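Local coordinates for type IV pilus secretin PilQ family protein (Vibrio cholerae, PDB 6W6M), which probably forms, as a ring of fourteen subunits, the outer-membrane channel through which the type IV competence pilus passes during natural transformation, at residues A[370-374]-A[375-379]. Residues are numbered along the deposited sequence; the frame is centred on the assembly and turned at random.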
ATOM      1  N   ASP A 370     -25.983 -16.006 -70.525  1.00117.77           N
ATOM      2  CA  ASP A 370     -25.341 -15.468 -71.724  1.00117.77           C
ATOM      3  C   ASP A 370     -25.721 -14.001 -71.905  1.00117.77           C
ATOM      4  O   ASP A 370     -26.768 -13.685 -72.474  1.00117.77           O
ATOM      5  CB  ASP A 370     -25.715 -16.292 -72.952  1.00117.77           C
ATOM      6  CG  ASP A 370     -27.203 -16.329 -73.201  1.00117.77           C
ATOM      7  OD1 ASP A 370     -27.968 -16.202 -72.223  1.00117.77           O
ATOM      8  OD2 ASP A 370     -27.606 -16.466 -74.376  1.00117.77           O
ATOM      9  N   GLU A 371     -24.874 -13.102 -71.413  1.00116.49           N
ATOM     10  CA  GLU A 371     -24.898 -11.726 -71.890  1.00116.49           C
ATOM     11  C   GLU A 371     -23.592 -11.374 -72.592  1.00116.49           C
ATOM     12  O   GLU A 371     -23.615 -11.041 -73.781  1.00116.49           O
ATOM     13  CB  GLU A 371     -25.199 -10.754 -70.739  1.00116.49           C
ATOM     14  CG  GLU A 371     -26.591 -10.844 -70.134  1.00116.49           C
ATOM     15  CD  GLU A 371     -26.791  -9.912 -68.964  1.00116.49           C
ATOM     16  OE1 GLU A 371     -25.798  -9.324 -68.491  1.00116.49           O
ATOM     17  OE2 GLU A 371     -27.946  -9.770 -68.511  1.00116.49           O
ATOM     18  N   PHE A 372     -22.458 -11.444 -71.898  1.00109.24           N
ATOM     19  CA  PHE A 372     -21.147 -11.577 -72.516  1.00109.24           C
ATOM     20  C   PHE A 372     -20.121 -11.894 -71.436  1.00109.24           C
ATOM     21  O   PHE A 372     -20.063 -11.197 -70.417  1.00109.24           O
ATOM     22  CB  PHE A 372     -20.753 -10.317 -73.288  1.00109.24           C
ATOM     23  CG  PHE A 372     -19.784 -10.577 -74.398  1.00109.24           C
ATOM     24  CD1 PHE A 372     -20.109 -11.438 -75.426  1.00109.24           C
ATOM     25  CD2 PHE A 372     -18.549  -9.966 -74.415  1.00109.24           C
ATOM     26  CE1 PHE A 372     -19.221 -11.684 -76.444  1.00109.24           C
ATOM     27  CE2 PHE A 372     -17.659 -10.212 -75.434  1.00109.24           C
ATOM     28  CZ  PHE A 372     -17.995 -11.069 -76.448  1.00109.24           C
ATOM     29  N   PRO A 373     -19.307 -12.928 -71.607  1.00106.06           N
ATOM     30  CA  PRO A 373     -18.194 -13.140 -70.675  1.00106.06           C
ATOM     31  C   PRO A 373     -17.034 -12.199 -70.959  1.00106.06           C
ATOM     32  O   PRO A 373     -16.075 -12.582 -71.635  1.00106.06           O
ATOM     33  CB  PRO A 373     -17.812 -14.604 -70.917  1.00106.06           C
ATOM     34  CG  PRO A 373     -18.247 -14.881 -72.307  1.00106.06           C
ATOM     35  CD  PRO A 373     -19.477 -14.056 -72.538  1.00106.06           C
ATOM     36  N   VAL A 374     -17.110 -10.965 -70.453  1.00104.42           N
ATOM     37  CA  VAL A 374     -16.118  -9.951 -70.809  1.00104.42           C
ATOM     38  C   VAL A 374     -14.743 -10.332 -70.281  1.00104.42           C
ATOM     39  O   VAL A 374     -13.714  -9.973 -70.866  1.00104.42           O
ATOM     40  CB  VAL A 374     -16.551  -8.569 -70.296  1.00104.42           C
ATOM     41  CG1 VAL A 374     -15.725  -7.491 -70.956  1.00104.42           C
ATOM     42  CG2 VAL A 374     -18.024  -8.347 -70.562  1.00104.42           C
ATOM     43  N   ASP A 375     -14.700 -11.058 -69.168  1.00104.80           N
ATOM     44  CA  ASP A 375     -13.438 -11.476 -68.576  1.00104.80           C
ATOM     45  C   ASP A 375     -12.921 -12.786 -69.146  1.00104.80           C
ATOM     46  O   ASP A 375     -11.706 -12.947 -69.299  1.00104.80           O
ATOM     47  CB  ASP A 375     -13.596 -11.605 -67.064  1.00104.80           C
ATOM     48  CG  ASP A 375     -13.740 -10.264 -66.389  1.00104.80           C
ATOM     49  OD1 ASP A 375     -13.435  -9.242 -67.037  1.00104.80           O
ATOM     50  OD2 ASP A 375     -14.169 -10.229 -65.218  1.00104.80           O
ATOM     51  N   GLU A 376     -13.810 -13.728 -69.464  1.00101.17           N
ATOM     52  CA  GLU A 376     -13.382 -14.956 -70.116  1.00101.17           C
ATOM     53  C   GLU A 376     -13.038 -14.734 -71.580  1.00101.17           C
ATOM     54  O   GLU A 376     -12.418 -15.601 -72.198  1.00101.17           O
ATOM     55  CB  GLU A 376     -14.467 -16.021 -69.997  1.00101.17           C
ATOM     56  CG  GLU A 376     -15.253 -15.958 -68.706  1.00101.17           C
ATOM     57  CD  GLU A 376     -14.399 -16.204 -67.480  1.00101.17           C
ATOM     58  OE1 GLU A 376     -13.307 -16.794 -67.612  1.00101.17           O
ATOM     59  OE2 GLU A 376     -14.821 -15.806 -66.375  1.00101.17           O
ATOM     60  N   PHE A 377     -13.427 -13.593 -72.143  1.00 95.44           N
ATOM     61  CA  PHE A 377     -13.183 -13.334 -73.553  1.00 95.44           C
ATOM     62  C   PHE A 377     -11.709 -13.088 -73.836  1.00 95.44           C
ATOM     63  O   PHE A 377     -11.179 -13.611 -74.822  1.00 95.44           O
ATOM     64  CB  PHE A 377     -14.034 -12.145 -74.007  1.00 95.44           C
ATOM     65  CG  PHE A 377     -13.652 -11.592 -75.348  1.00 95.44           C
ATOM     66  CD1 PHE A 377     -13.828 -12.335 -76.498  1.00 95.44           C
ATOM     67  CD2 PHE A 377     -13.140 -10.319 -75.462  1.00 95.44           C
ATOM     68  CE1 PHE A 377     -13.476 -11.828 -77.725  1.00 95.44           C
ATOM     69  CE2 PHE A 377     -12.790  -9.809 -76.687  1.00 95.44           C
ATOM     70  CZ  PHE A 377     -12.959 -10.566 -77.819  1.00 95.44           C
ATOM     71  N   LEU A 378     -11.027 -12.334 -72.979  1.00 89.72           N
ATOM     72  CA  LEU A 378      -9.725 -11.774 -73.319  1.00 89.72           C
ATOM     73  C   LEU A 378      -8.627 -12.827 -73.275  1.00 89.72           C
ATOM     74  O   LEU A 378      -8.590 -13.665 -72.374  1.00 89.72           O
ATOM     75  CB  LEU A 378      -9.391 -10.620 -72.375  1.00 89.72           C
ATOM     76  CG  LEU A 378     -10.287  -9.379 -72.453  1.00 89.72           C
ATOM     77  CD1 LEU A 378      -9.933  -8.386 -71.370  1.00 89.72           C
ATOM     78  CD2 LEU A 378     -10.199  -8.720 -73.813  1.00 89.72           C
ATOM     79  N   ASN A 379      -7.738 -12.782 -74.265  1.00 85.26           N
ATOM     80  CA  ASN A 379      -6.573 -13.657 -74.295  1.00 85.26           C
ATOM     81  C   ASN A 379      -5.442 -13.085 -73.458  1.00 85.26           C
ATOM     82  O   ASN A 379      -4.929 -13.745 -72.552  1.00 85.26           O
ATOM     83  CB  ASN A 379      -6.098 -13.860 -75.734  1.00 85.26           C
ATOM     84  CG  ASN A 379      -6.790 -15.004 -76.420  1.00 85.26           C
ATOM     85  OD1 ASN A 379      -6.150 -15.925 -76.909  1.00 85.26           O
ATOM     86  ND2 ASN A 379      -8.104 -14.956 -76.460  1.00 85.26           N
TER
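The rings of Phe-372 and Phe-377 meet obliquely, their planes at 46° and centroids 5.7 Å apart. CE2 of Phe-372 comes closest, 4.2 Å from CG of Phe-377. With CG anti to the backbone N (chi1 167°), the Phe-377 ring runs on toward Met-345, Leu-404 and Asp-406 of the barrel strands, where a large apolar side chain suits a buried place. Trp-362 packs edge-to-face with Phe-372, and Leu-361 of a neighbouring subunit packs on Phe-372 as well, so the apolar cluster reaches across a subunit boundary.

Pro-373 comes just ahead of the short helical turn. Its ring holds phi near the value that the centre of an inverse gamma turn requires, and its carbonyl O accepts a weak, bent bond from Phe-377 N (2.9 Å, 123° at the hydrogen). Beside this turn, CB of Pro-373 rests 3.6 Å from CG of Glu-376, an aliphatic contact; the bend at chi2, beyond that methylene, turns the carboxylate off the proline ring, and Glu-376 also touches Glu-358 of helix 357-362.

Leu-378 CG sits 3.8 Å from the Val-374 carbonyl O as the chain leaves the turn. The arrangement is an inverse gamma turn at Pro-373 leading into a short, weakly bonded helix, set between helix 357-362 and the short strand 380-382, which pairs with the long strand 320-347 of the secretin barrel.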